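Local coordinates for cupin 2 conserved barrel domain protein (PDB 3RNS) that is of unknown function but, as a cupin, probably uses a beta-barrel scaffold of the kind that often holds a metal or small molecule, at residues A[5-10]-A[200-205]; A[14-19]-A[62-67]; A[69-74]-A[94-99]; A[140-145]-A[158-163]. All coordinates share one frame; numbering follows the deposited sequence.

Interaction 1. Residues A[5-10]-A[200-205]; sequences VKIEVA and SAVLPA
Val202, near the end of strand 200-203, meets Val5, Ile7 and Val9 with its side chain and reaches the same segment with both of its backbone polar groups. Its N donates to a water 2.9 Å away, and that water donates in turn to Glu8 O, so a strand N-H is satisfied although the segment facing it on this side is an irregular loop. The isopropyl group splits the work between its branches. With chi1 at 176°, CG1 lies trans to the backbone N and meets the end of Val5 tip to tip (CG1 to CG1, 4.1 Å), while Val9 CG1 slants across Val202 CG1 at 3.9 Å. The other methyl, CG2, packs 4.0 Å from Ile7 CD1. An alanine here is likely to leave Val5, Ile7 and Val9 without the methyls they pack on and open a gap between arm and strand. Val202 O then accepts from Ala10 N at 2.9 Å, a fairly straight bond (162° at the hydrogen). Leu203 turns its side chain to Val177 and Val188 within the barrel. At Pro204 the ring resumes the contact, its CG 4.2 Å from Val9 CG2, so that Val9 straddles the strand end with one methyl for each residue. Beyond Ala10 the chain goes on to pair strand 13-14 with strand 199-203, whereas Lys6 bonds to Ile31 in a different sheet. The example illustrates how a terminal arm can bind two sheets together, and it is consistent with a bicupin whose N-terminal arm packs on strand 199-203 of the C-terminal barrel.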
loop_
_atom_site.group_PDB
_atom_site.type_symbol
_atom_site.label_atom_id
_atom_site.label_comp_id
_atom_site.label_asym_id
_atom_site.label_seq_id
_atom_site.Cartn_x
_atom_site.Cartn_y
_atom_site.Cartn_z
ATOM N N VAL A 5 -4.710 8.243 12.383
ATOM C CA VAL A 5 -5.367 7.242 11.562
ATOM C C VAL A 5 -6.736 7.793 11.215
ATOM O O VAL A 5 -7.554 8.055 12.095
ATOM C CB VAL A 5 -5.542 5.864 12.281
ATOM C CG1 VAL A 5 -6.114 4.803 11.275
ATOM C CG2 VAL A 5 -4.225 5.417 12.851
ATOM N N LYS A 6 -6.988 7.971 9.930
ATOM C CA LYS A 6 -8.193 8.685 9.515
ATOM C C LYS A 6 -9.245 7.739 8.958
ATOM O O LYS A 6 -10.277 8.196 8.480
ATOM C CB LYS A 6 -7.815 9.800 8.544
ATOM C CG LYS A 6 -6.491 10.573 9.002
ATOM C CD LYS A 6 -6.416 12.108 8.759
ATOM C CE LYS A 6 -7.600 12.669 7.913
ATOM N NZ LYS A 6 -7.364 14.008 7.285
ATOM N N ILE A 7 -8.973 6.431 9.009
ATOM C CA ILE A 7 -9.965 5.401 8.703
ATOM C C ILE A 7 -10.102 4.498 9.921
ATOM O O ILE A 7 -9.252 4.531 10.802
ATOM C CB ILE A 7 -9.598 4.592 7.424
ATOM C CG1 ILE A 7 -8.252 3.849 7.544
ATOM C CG2 ILE A 7 -9.556 5.518 6.206
ATOM C CD1 ILE A 7 -7.856 3.080 6.218
ATOM N N GLU A 8 -11.163 3.710 9.972
ATOM C CA GLU A 8 -11.363 2.719 11.020
ATOM C C GLU A 8 -10.267 1.634 11.026
ATOM O O GLU A 8 -9.874 1.158 9.959
ATOM C CB GLU A 8 -12.729 2.051 10.835
ATOM C CG GLU A 8 -13.840 2.696 11.680
ATOM C CD GLU A 8 -15.124 1.882 11.616
ATOM O OE1 GLU A 8 -15.648 1.455 12.682
ATOM O OE2 GLU A 8 -15.576 1.644 10.474
ATOM N N VAL A 9 -9.788 1.267 12.217
ATOM C CA VAL A 9 -8.826 0.209 12.401
ATOM C C VAL A 9 -9.473 -1.170 12.554
ATOM O O VAL A 9 -10.656 -1.285 12.830
ATOM C CB VAL A 9 -7.884 0.535 13.576
ATOM C CG1 VAL A 9 -7.340 1.929 13.363
ATOM C CG2 VAL A 9 -8.597 0.414 14.988
ATOM N N ALA A 10 -8.677 -2.216 12.302
ATOM C CA ALA A 10 -9.036 -3.599 12.577
ATOM C C ALA A 10 -10.294 -3.990 11.809
ATOM O O ALA A 10 -11.143 -4.711 12.341
ATOM C CB ALA A 10 -9.217 -3.825 14.099
ATOM N N SER A 200 -7.807 -3.782 2.297
ATOM C CA SER A 200 -6.773 -3.355 3.210
ATOM C C SER A 200 -7.309 -3.236 4.614
ATOM O O SER A 200 -8.514 -3.185 4.850
ATOM C CB SER A 200 -6.240 -1.995 2.760
ATOM O OG SER A 200 -5.854 -1.976 1.379
ATOM N N ALA A 201 -6.413 -3.145 5.572
ATOM C CA ALA A 201 -6.787 -2.892 6.964
ATOM C C ALA A 201 -5.648 -2.221 7.710
ATOM O O ALA A 201 -4.454 -2.409 7.399
ATOM C CB ALA A 201 -7.194 -4.259 7.697
ATOM N N VAL A 202 -6.002 -1.510 8.765
ATOM C CA VAL A 202 -5.008 -0.925 9.647
ATOM C C VAL A 202 -4.876 -1.757 10.921
ATOM O O VAL A 202 -5.871 -2.072 11.573
ATOM C CB VAL A 202 -5.336 0.556 10.001
ATOM C CG1 VAL A 202 -4.320 1.121 11.032
ATOM C CG2 VAL A 202 -5.310 1.386 8.738
ATOM N N LEU A 203 -3.639 -2.108 11.269
ATOM C CA LEU A 203 -3.325 -2.791 12.502
ATOM C C LEU A 203 -2.679 -1.718 13.337
ATOM O O LEU A 203 -1.547 -1.314 13.040
ATOM C CB LEU A 203 -2.364 -3.979 12.272
ATOM C CG LEU A 203 -2.612 -4.875 11.048
ATOM C CD1 LEU A 203 -1.493 -5.952 10.894
ATOM C CD2 LEU A 203 -3.975 -5.500 11.189
ATOM N N PRO A 204 -3.372 -1.257 14.388
ATOM C CA PRO A 204 -2.896 -0.113 15.167
ATOM C C PRO A 204 -1.684 -0.353 16.067
ATOM O O PRO A 204 -1.447 -1.474 16.558
ATOM C CB PRO A 204 -4.112 0.280 15.997
ATOM C CG PRO A 204 -4.842 -1.011 16.180
ATOM C CD PRO A 204 -4.621 -1.807 14.926
ATOM N N ALA A 205 -0.969 0.742 16.309
ATOM C CA ALA A 205 0.299 0.754 17.036
ATOM C C ALA A 205 0.102 0.184 18.417
ATOM O O ALA A 205 -0.912 0.433 19.033
ATOM C CB ALA A 205 0.865 2.217 17.157
HETATM O O HOH W 1 -8.886 -1.089 9.099
#

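Interaction 2. Residues A[14-19]-A[62-67]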
loop_
_atom_site.group_PDB
_atom_site.type_symbol
_atom_site.label_atom_id
_atom_site.label_comp_id
_atom_site.label_asym_id
_atom_site.label_seq_id
_atom_site.Cartn_x
_atom_site.Cartn_y
_atom_site.Cartn_z
ATOM N N ASN A 14 -12.249 -1.797 1.300
ATOM C CA ASN A 14 -11.938 -1.839 -0.103
ATOM C C ASN A 14 -11.637 -0.422 -0.654
ATOM O O ASN A 14 -12.555 0.341 -0.885
ATOM C CB ASN A 14 -13.093 -2.494 -0.837
ATOM C CG ASN A 14 -12.914 -2.547 -2.328
ATOM O OD1 ASN A 14 -11.897 -2.169 -2.888
ATOM N ND2 ASN A 14 -13.989 -2.963 -3.009
ATOM N N PHE A 15 -10.357 -0.107 -0.896
ATOM C CA PHE A 15 -9.981 1.266 -1.343
ATOM C C PHE A 15 -10.571 1.592 -2.684
ATOM O O PHE A 15 -10.911 2.738 -2.939
ATOM C CB PHE A 15 -8.449 1.460 -1.367
ATOM C CG PHE A 15 -7.831 1.503 0.002
ATOM C CD1 PHE A 15 -8.612 1.690 1.128
ATOM C CD2 PHE A 15 -6.470 1.367 0.168
ATOM C CE1 PHE A 15 -8.033 1.801 2.389
ATOM C CE2 PHE A 15 -5.899 1.465 1.410
ATOM C CZ PHE A 15 -6.665 1.673 2.523
ATOM N N ASN A 16 -10.742 0.573 -3.529
ATOM C CA ASN A 16 -11.406 0.806 -4.782
ATOM C C ASN A 16 -12.844 1.412 -4.631
ATOM O O ASN A 16 -13.291 2.240 -5.428
ATOM C CB ASN A 16 -11.407 -0.478 -5.649
ATOM C CG ASN A 16 -10.952 -0.177 -7.055
ATOM O OD1 ASN A 16 -11.374 0.842 -7.683
ATOM N ND2 ASN A 16 -9.969 -0.971 -7.519
ATOM N N ARG A 17 -13.530 1.043 -3.565
ATOM C CA ARG A 17 -14.837 1.573 -3.286
ATOM C C ARG A 17 -14.697 2.850 -2.464
ATOM O O ARG A 17 -15.546 3.716 -2.539
ATOM C CB ARG A 17 -15.656 0.527 -2.477
ATOM C CG ARG A 17 -16.973 0.974 -2.030
ATOM C CD ARG A 17 -17.862 1.216 -3.299
ATOM N NE ARG A 17 -19.175 1.728 -2.945
ATOM C CZ ARG A 17 -19.467 2.992 -2.705
ATOM N NH1 ARG A 17 -18.554 3.958 -2.779
ATOM N NH2 ARG A 17 -20.700 3.298 -2.400
ATOM N N LEU A 18 -13.674 2.930 -1.618
ATOM C CA LEU A 18 -13.550 4.081 -0.683
ATOM C C LEU A 18 -13.300 5.353 -1.430
ATOM O O LEU A 18 -13.816 6.378 -1.067
ATOM C CB LEU A 18 -12.432 3.890 0.321
ATOM C CG LEU A 18 -12.329 4.940 1.446
ATOM C CD1 LEU A 18 -13.578 5.049 2.374
ATOM C CD2 LEU A 18 -11.149 4.582 2.247
ATOM N N ILE A 19 -12.518 5.297 -2.492
ATOM C CA ILE A 19 -12.114 6.521 -3.194
ATOM C C ILE A 19 -12.426 6.385 -4.680
ATOM O O ILE A 19 -12.045 5.416 -5.347
ATOM C CB ILE A 19 -10.603 6.916 -2.944
ATOM C CG1 ILE A 19 -10.307 8.336 -3.444
ATOM C CG2 ILE A 19 -9.582 5.873 -3.589
ATOM C CD1 ILE A 19 -9.112 9.049 -2.755
ATOM N N TYR A 62 1.700 2.600 -4.982
ATOM C CA TYR A 62 1.124 1.296 -5.354
ATOM C C TYR A 62 -0.171 1.560 -6.103
ATOM O O TYR A 62 -1.066 2.270 -5.597
ATOM C CB TYR A 62 0.893 0.419 -4.107
ATOM C CG TYR A 62 0.192 -0.877 -4.462
ATOM C CD1 TYR A 62 0.860 -1.861 -5.204
ATOM C CD2 TYR A 62 -1.139 -1.086 -4.172
ATOM C CE1 TYR A 62 0.248 -3.006 -5.596
ATOM C CE2 TYR A 62 -1.775 -2.291 -4.563
ATOM C CZ TYR A 62 -1.066 -3.222 -5.283
ATOM O OH TYR A 62 -1.612 -4.394 -5.693
ATOM N N CYS A 63 -0.284 1.030 -7.320
ATOM C CA CYS A 63 -1.459 1.261 -8.160
ATOM C C CYS A 63 -2.466 0.140 -7.957
ATOM O O CYS A 63 -2.142 -1.058 -8.147
ATOM C CB CYS A 63 -1.040 1.352 -9.629
ATOM S SG CYS A 63 -2.386 1.478 -10.749
ATOM N N PHE A 64 -3.676 0.506 -7.557
ATOM C CA PHE A 64 -4.731 -0.460 -7.356
ATOM C C PHE A 64 -5.916 -0.328 -8.331
ATOM O O PHE A 64 -6.944 -0.979 -8.147
ATOM C CB PHE A 64 -5.152 -0.460 -5.856
ATOM C CG PHE A 64 -5.773 0.827 -5.340
ATOM C CD1 PHE A 64 -4.983 1.853 -4.777
ATOM C CD2 PHE A 64 -7.164 0.968 -5.312
ATOM C CE1 PHE A 64 -5.568 2.964 -4.297
ATOM C CE2 PHE A 64 -7.746 2.089 -4.788
ATOM C CZ PHE A 64 -6.961 3.099 -4.297
ATOM N N ASN A 65 -5.766 0.470 -9.380
ATOM C CA ASN A 65 -6.792 0.571 -10.427
ATOM C C ASN A 65 -6.227 1.355 -11.566
ATOM O O ASN A 65 -5.593 2.419 -11.369
ATOM C CB ASN A 65 -8.076 1.317 -9.975
ATOM C CG ASN A 65 -9.314 0.961 -10.839
ATOM O OD1 ASN A 65 -9.864 -0.124 -10.725
ATOM N ND2 ASN A 65 -9.778 1.909 -11.655
ATOM N N GLY A 66 -6.533 0.869 -12.761
ATOM C CA GLY A 66 -6.293 1.627 -13.963
ATOM C C GLY A 66 -4.874 1.621 -14.449
ATOM O O GLY A 66 -4.071 0.744 -14.106
ATOM N N ASN A 67 -4.576 2.626 -15.268
ATOM C CA ASN A 67 -3.335 2.716 -16.014
ATOM C C ASN A 67 -2.932 4.140 -16.071
ATOM O O ASN A 67 -3.785 4.954 -16.283
ATOM C CB ASN A 67 -3.562 2.304 -17.491
ATOM C CG ASN A 67 -3.818 0.844 -17.641
ATOM O OD1 ASN A 67 -2.892 0.029 -17.557
ATOM N ND2 ASN A 67 -5.082 0.486 -17.833
#
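The phenyl ring of Phe64 is thrust against the short helix 15-18 and meets Phe15 and Ile19 by different approaches. Phe15 CB comes in obliquely, 3.5 Å from Phe64 CE2, whereas Ile19 CG2 sits at the ring's rim, close to its plane, 3.9 Å from CZ; the isoleucine side chain crosses the phenylalanine nearly at a right angle. A chi1 of 64° on Phe64, with CG lodged between its own N and carbonyl carbon, swings the ring toward the helix. A serine in its place would probably leave Phe15 CB and Ile19 CG2 without their apolar partner and open a gap between helix 15-18 and strand 59-65. Beside this patch, the side chains of Asn16 and Asn65 meet with their amide planes 86° apart. Asn16 ND2 gives Asn65 OD1 a weak hydrogen bond of 3.3 Å, bent to 146° at the hydrogen. Stronger partners lie to the flanks: Lys102 donates to Asn16 OD1, and Asn65 ND2 donates to the carbonyl of Asn100, which should fix how each amide is flipped. Asn14, at the N-cap, accepts weakly from Asn16 N through OD1 (3.0 Å). The Phe15 ring leads away from Phe64 to Ile31 and to Leu176 of strand 174-180. Helix 15-18 thus rests on strands 26-33 and 37-44, with Leu41 touching Phe15, Ile19 and Phe64 alike, and strand 59-65 lies between strands 101-108 and 83-87.

Interaction 3. Residues A[69-74]-A[94-99]; sequences EIFIEN and SIEARD
Glu69 O receives the N-H of Glu96 at 2.8 Å, almost straight (177°), and is also approached by the CA of Ile95 at 3.5 Å in a CA-H...O contact. The return bond from Glu69 N to Glu96 O completes a hydrogen-bonded antiparallel pair; Phe71 and Ser94 form another, with Ile70 and Ile95 as the non-hydrogen-bonded pair between. On the face of Ile70 and Ile95 the branches lie side by side: a chi2 of -84° turns Ile70 CD1 over to Ile95 CG2, 3.6 Å away, and Ile70 continues the apolar layer to Leu85 and Ile87. On the other face, Glu69, Phe71, Ser94 and Glu96 are partly exposed. Phe71 CE2 lies obliquely 3.5 Å from Glu96 CD, and Ser94 OG is equally near Phe71 CD2. Arg98 folds its chain back to place NE 3.3 Å from Glu69 OE1, a weak but directed salt bridge that meets the guanidinium edge, the carboxylate and guanidinium planes turned 89° to each other. Lys76 takes the other oxygen of Glu69, and Asp47 takes Arg98 NH1. This cationic company probably eases the 4.4 Å approach of Glu69 OE1 to Glu96 OE2. One apolar face packed on strand 83-87 and one partly exposed, largely polar face are consistent with the wall of a beta barrel, and strands 67-72 and 93-97 are the central pair in a four-stranded sheet, probably of a second, cupin-like barrel.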
loop_
_atom_site.group_PDB
_atom_site.type_symbol
_atom_site.label_atom_id
_atom_site.label_comp_id
_atom_site.label_asym_id
_atom_site.label_seq_id
_atom_site.Cartn_x
_atom_site.Cartn_y
_atom_site.Cartn_z
ATOM N N GLU A 69 0.807 7.060 -16.686
ATOM C CA GLU A 69 2.167 7.355 -17.116
ATOM C C GLU A 69 2.811 8.325 -16.117
ATOM O O GLU A 69 2.165 9.288 -15.679
ATOM C CB GLU A 69 2.142 7.943 -18.522
ATOM C CG GLU A 69 1.392 7.040 -19.510
ATOM C CD GLU A 69 1.565 7.429 -20.994
ATOM O OE1 GLU A 69 1.400 8.616 -21.354
ATOM O OE2 GLU A 69 1.849 6.520 -21.816
ATOM N N ILE A 70 4.057 8.048 -15.739
ATOM C CA ILE A 70 4.786 8.905 -14.827
ATOM C C ILE A 70 5.933 9.475 -15.614
ATOM O O ILE A 70 6.618 8.735 -16.300
ATOM C CB ILE A 70 5.360 8.151 -13.614
ATOM C CG1 ILE A 70 4.450 6.989 -13.166
ATOM C CG2 ILE A 70 5.562 9.116 -12.442
ATOM C CD1 ILE A 70 3.310 7.388 -12.242
ATOM N N PHE A 71 6.124 10.782 -15.562
ATOM C CA PHE A 71 7.248 11.392 -16.233
ATOM C C PHE A 71 8.103 11.960 -15.145
ATOM O O PHE A 71 7.682 12.881 -14.465
ATOM C CB PHE A 71 6.803 12.492 -17.177
ATOM C CG PHE A 71 5.777 12.051 -18.185
ATOM C CD1 PHE A 71 6.155 11.669 -19.468
ATOM C CD2 PHE A 71 4.418 12.031 -17.848
ATOM C CE1 PHE A 71 5.194 11.277 -20.401
ATOM C CE2 PHE A 71 3.455 11.634 -18.760
ATOM C CZ PHE A 71 3.838 11.254 -20.043
ATOM N N ILE A 72 9.275 11.366 -14.948
ATOM C CA ILE A 72 10.214 11.797 -13.914
ATOM C C ILE A 72 11.331 12.502 -14.637
ATOM O O ILE A 72 11.943 11.912 -15.540
ATOM C CB ILE A 72 10.820 10.606 -13.115
ATOM C CG1 ILE A 72 9.795 9.482 -12.931
ATOM C CG2 ILE A 72 11.359 11.086 -11.773
ATOM C CD1 ILE A 72 10.129 8.488 -11.824
ATOM N N GLU A 73 11.595 13.753 -14.246
ATOM C CA GLU A 73 12.556 14.600 -14.940
ATOM C C GLU A 73 12.630 14.148 -16.407
ATOM O O GLU A 73 13.705 13.770 -16.902
ATOM C CB GLU A 73 13.970 14.536 -14.296
ATOM C CG GLU A 73 14.102 14.954 -12.802
ATOM C CD GLU A 73 14.107 16.466 -12.546
ATOM O OE1 GLU A 73 14.926 17.193 -13.167
ATOM O OE2 GLU A 73 13.324 16.918 -11.682
ATOM N N ASN A 74 11.478 14.153 -17.088
ATOM C CA ASN A 74 11.412 13.855 -18.537
ATOM C C ASN A 74 11.775 12.411 -18.904
ATOM O O ASN A 74 12.643 12.180 -19.754
ATOM C CB ASN A 74 12.312 14.824 -19.340
ATOM C CG ASN A 74 11.576 16.076 -19.810
ATOM O OD1 ASN A 74 10.528 16.457 -19.270
ATOM N ND2 ASN A 74 12.140 16.733 -20.828
ATOM N N SER A 94 5.444 14.199 -12.853
ATOM C CA SER A 94 4.026 14.318 -13.035
ATOM C C SER A 94 3.497 12.903 -13.173
ATOM O O SER A 94 4.248 11.996 -13.579
ATOM C CB SER A 94 3.700 15.169 -14.275
ATOM O OG SER A 94 4.298 14.615 -15.441
ATOM N N ILE A 95 2.220 12.726 -12.829
ATOM C CA ILE A 95 1.482 11.454 -13.033
ATOM C C ILE A 95 0.194 11.713 -13.825
ATOM O O ILE A 95 -0.656 12.510 -13.378
ATOM C CB ILE A 95 1.091 10.801 -11.719
ATOM C CG1 ILE A 95 2.333 10.613 -10.820
ATOM C CG2 ILE A 95 0.414 9.446 -11.951
ATOM C CD1 ILE A 95 2.034 9.878 -9.488
ATOM N N GLU A 96 0.072 11.067 -14.988
ATOM C CA GLU A 96 -1.080 11.216 -15.869
ATOM C C GLU A 96 -1.909 9.947 -15.864
ATOM O O GLU A 96 -1.406 8.834 -15.989
ATOM C CB GLU A 96 -0.650 11.544 -17.307
ATOM C CG GLU A 96 0.113 12.839 -17.452
ATOM C CD GLU A 96 0.394 13.256 -18.940
ATOM O OE1 GLU A 96 0.960 14.352 -19.166
ATOM O OE2 GLU A 96 0.050 12.493 -19.867
ATOM N N ALA A 97 -3.201 10.119 -15.715
ATOM C CA ALA A 97 -4.136 9.010 -15.789
ATOM C C ALA A 97 -4.589 8.766 -17.246
ATOM O O ALA A 97 -5.124 9.666 -17.875
ATOM C CB ALA A 97 -5.356 9.320 -14.895
ATOM N N ARG A 98 -4.419 7.536 -17.747
ATOM C CA ARG A 98 -4.900 7.134 -19.076
ATOM C C ARG A 98 -6.337 6.645 -19.019
ATOM O O ARG A 98 -7.026 6.633 -20.005
ATOM C CB ARG A 98 -4.012 6.021 -19.649
ATOM C CG ARG A 98 -2.609 6.511 -19.924
ATOM C CD ARG A 98 -2.553 7.395 -21.181
ATOM N NE ARG A 98 -1.840 8.640 -20.896
ATOM C CZ ARG A 98 -2.391 9.826 -20.714
ATOM N NH1 ARG A 98 -3.696 10.013 -20.827
ATOM N NH2 ARG A 98 -1.608 10.848 -20.432
ATOM N N ASP A 99 -6.761 6.229 -17.838
ATOM C CA ASP A 99 -8.138 5.866 -17.523
ATOM C C ASP A 99 -8.314 6.256 -16.023
ATOM O O ASP A 99 -7.630 7.183 -15.550
ATOM C CB ASP A 99 -8.325 4.371 -17.763
ATOM C CG ASP A 99 -7.305 3.544 -17.022
ATOM O OD1 ASP A 99 -6.784 4.033 -15.971
ATOM O OD2 ASP A 99 -7.019 2.411 -17.489
#

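Interaction 4. Residues A[140-145]-A[158-163]; sequences GKIVSK and MSFWKG
In Ile142, chi1 of -59° directs CG2 away from the backbone N while CD1 extends forward beyond CG1, and with Phe160 CG opposite its own carbonyl carbon the two side chains run side by side in the same direction. The methyl CG2 then stands over the centre of the Phe160 ring, 4.2 Å from its centroid and only 7° off the normal, a CH-pi contact, as CD1 approaches Phe160 CE2 at 3.5 Å. Met158, a selenomethionine, bends at chi3 (66°) and so brings CE against Ile142 CG2 (3.6 Å) and Ser144 CB. Phe160 stacks on Phe218 as well, and Leu166 touches both Ile142 and Phe160, so this face belongs to the packing between the sheets of the barrel. The backbone frame is a beta hairpin, strands 142-150 and 153-160 running antiparallel, in which Val143 and Ser159 exchange two hydrogen bonds and Trp161 N donates to Lys141 O just past the strand. Strand 142-150 is the outermost of its six-stranded sheet, whereas 153-160 is flanked on its far side by strand 218-225. On the face of Val143 and Ser159 a hydroxyl sits beside an aliphatic group. Ser159 OG lies 3.4 Å from Val143 CB, is bonded to the carbonyl of Glu136, and accepts from a water 3.0 Å away that also donates to Lys141 O. At the open end, the indole of Trp161 presents a face to the backbone N of Gly140, which approaches CG to 3.3 Å.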
loop_
_atom_site.group_PDB
_atom_site.type_symbol
_atom_site.label_atom_id
_atom_site.label_comp_id
_atom_site.label_asym_id
_atom_site.label_seq_id
_atom_site.Cartn_x
_atom_site.Cartn_y
_atom_site.Cartn_z
ATOM N N GLY A 140 4.421 -24.639 2.702
ATOM C CA GLY A 140 4.625 -24.668 4.157
ATOM C C GLY A 140 5.397 -23.463 4.671
ATOM O O GLY A 140 5.761 -23.455 5.830
ATOM N N LYS A 141 5.604 -22.441 3.824
ATOM C CA LYS A 141 6.524 -21.339 4.139
ATOM C C LYS A 141 5.880 -19.965 4.063
ATOM O O LYS A 141 4.845 -19.780 3.418
ATOM C CB LYS A 141 7.737 -21.380 3.216
ATOM C CG LYS A 141 8.548 -22.600 3.471
ATOM C CD LYS A 141 9.497 -22.932 2.411
ATOM C CE LYS A 141 10.200 -24.232 2.738
ATOM N NZ LYS A 141 10.889 -24.624 1.450
ATOM N N ILE A 142 6.505 -19.030 4.775
ATOM C CA ILE A 142 6.277 -17.574 4.630
ATOM C C ILE A 142 7.543 -17.006 4.000
ATOM O O ILE A 142 8.654 -17.311 4.461
ATOM C CB ILE A 142 6.072 -16.906 5.969
ATOM C CG1 ILE A 142 4.869 -17.511 6.694
ATOM C CG2 ILE A 142 5.878 -15.344 5.822
ATOM C CD1 ILE A 142 4.540 -16.905 8.114
ATOM N N VAL A 143 7.393 -16.298 2.887
ATOM C CA VAL A 143 8.533 -15.679 2.196
ATOM C C VAL A 143 8.338 -14.203 2.328
ATOM O O VAL A 143 7.269 -13.691 1.983
ATOM C CB VAL A 143 8.573 -16.006 0.692
ATOM C CG1 VAL A 143 9.839 -15.359 0.059
ATOM C CG2 VAL A 143 8.524 -17.535 0.507
ATOM N N SER A 144 9.339 -13.515 2.854
ATOM C CA SER A 144 9.223 -12.068 3.108
ATOM C C SER A 144 10.373 -11.335 2.395
ATOM O O SER A 144 11.502 -11.775 2.426
ATOM C CB SER A 144 9.204 -11.813 4.631
ATOM O OG SER A 144 9.619 -10.512 5.049
ATOM N N LYS A 145 10.061 -10.237 1.705
ATOM C CA LYS A 145 11.057 -9.413 1.021
ATOM C C LYS A 145 10.810 -7.978 1.436
ATOM O O LYS A 145 9.725 -7.404 1.155
ATOM C CB LYS A 145 10.894 -9.456 -0.483
ATOM C CG LYS A 145 11.463 -10.598 -1.205
ATOM C CD LYS A 145 12.029 -10.158 -2.580
ATOM C CE LYS A 145 12.479 -11.392 -3.385
ATOM N NZ LYS A 145 12.048 -11.295 -4.808
HETATM N N MSE A 158 4.991 -10.077 1.500
HETATM C CA MSE A 158 5.062 -11.437 2.057
HETATM C C MSE A 158 4.106 -12.369 1.375
HETATM O O MSE A 158 3.016 -11.954 1.008
HETATM C CB MSE A 158 4.739 -11.435 3.557
HETATM C CG MSE A 158 5.392 -10.255 4.329
HETATM SE SE MSE A 158 4.977 -10.312 6.271
HETATM C CE MSE A 158 5.877 -11.896 6.744
ATOM N N SER A 159 4.530 -13.613 1.179
ATOM C CA SER A 159 3.636 -14.702 0.749
ATOM C C SER A 159 3.497 -15.710 1.885
ATOM O O SER A 159 4.494 -15.998 2.610
ATOM C CB SER A 159 4.150 -15.393 -0.521
ATOM O OG SER A 159 5.366 -16.108 -0.273
ATOM N N PHE A 160 2.275 -16.210 2.073
ATOM C CA PHE A 160 1.967 -17.156 3.146
ATOM C C PHE A 160 1.346 -18.377 2.442
ATOM O O PHE A 160 0.363 -18.238 1.682
ATOM C CB PHE A 160 0.895 -16.622 4.114
ATOM C CG PHE A 160 1.351 -15.569 5.068
ATOM C CD1 PHE A 160 1.637 -14.278 4.628
ATOM C CD2 PHE A 160 1.410 -15.835 6.451
ATOM C CE1 PHE A 160 2.025 -13.277 5.551
ATOM C CE2 PHE A 160 1.795 -14.832 7.347
ATOM C CZ PHE A 160 2.127 -13.583 6.890
ATOM N N TRP A 161 1.913 -19.552 2.670
ATOM C CA TRP A 161 1.249 -20.774 2.269
ATOM C C TRP A 161 0.130 -21.052 3.271
ATOM O O TRP A 161 0.272 -20.806 4.469
ATOM C CB TRP A 161 2.241 -21.938 2.230
ATOM C CG TRP A 161 1.697 -23.111 1.538
ATOM C CD1 TRP A 161 1.072 -24.192 2.122
ATOM C CD2 TRP A 161 1.715 -23.366 0.127
ATOM N NE1 TRP A 161 0.727 -25.095 1.161
ATOM C CE2 TRP A 161 1.076 -24.603 -0.076
ATOM C CE3 TRP A 161 2.230 -22.672 -0.983
ATOM C CZ2 TRP A 161 0.933 -25.178 -1.356
ATOM C CZ3 TRP A 161 2.042 -23.212 -2.261
ATOM C CH2 TRP A 161 1.420 -24.474 -2.432
ATOM N N LYS A 162 -0.969 -21.598 2.782
ATOM C CA LYS A 162 -2.094 -21.992 3.636
ATOM C C LYS A 162 -1.633 -22.756 4.864
ATOM O O LYS A 162 -0.803 -23.663 4.766
ATOM C CB LYS A 162 -3.035 -22.865 2.817
ATOM C CG LYS A 162 -4.174 -23.396 3.618
ATOM C CD LYS A 162 -5.014 -24.303 2.820
ATOM C CE LYS A 162 -6.178 -24.781 3.658
ATOM N NZ LYS A 162 -6.927 -25.753 2.825
ATOM N N GLY A 163 -2.137 -22.380 6.032
ATOM C CA GLY A 163 -1.712 -22.999 7.283
ATOM C C GLY A 163 -0.605 -22.283 7.991
ATOM O O GLY A 163 -0.343 -22.585 9.133
HETATM O O HOH W 2 4.799 -18.916 0.648
#

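Overall arrangement
Interactions 1 and 2 adjoin, Phe15 touching both Ile7 and Ser200, and together they tie the N-terminal arm to both halves of what is probably a two-barrel chain: 1 to strand 199-203, 2 to strand 59-65. All four are partly buried. Interactions 1 and 2 lie nearer the chain's centre, with no exposed residue touching; 3 and 4 are strand pairings on opposite sides of it, and 4 is the most superficial, with three exposed residues in contact. Interaction 2 passes directly into 3, where Asn67 probably bonds to Asp99 and Arg98. The chemistry differs accordingly: methyl packing with a bridging water in 1, ring and amides in 2, paired backbones in 3 and 4, with a salt-bridge network on one face of 3 and CH-pi packing in 4.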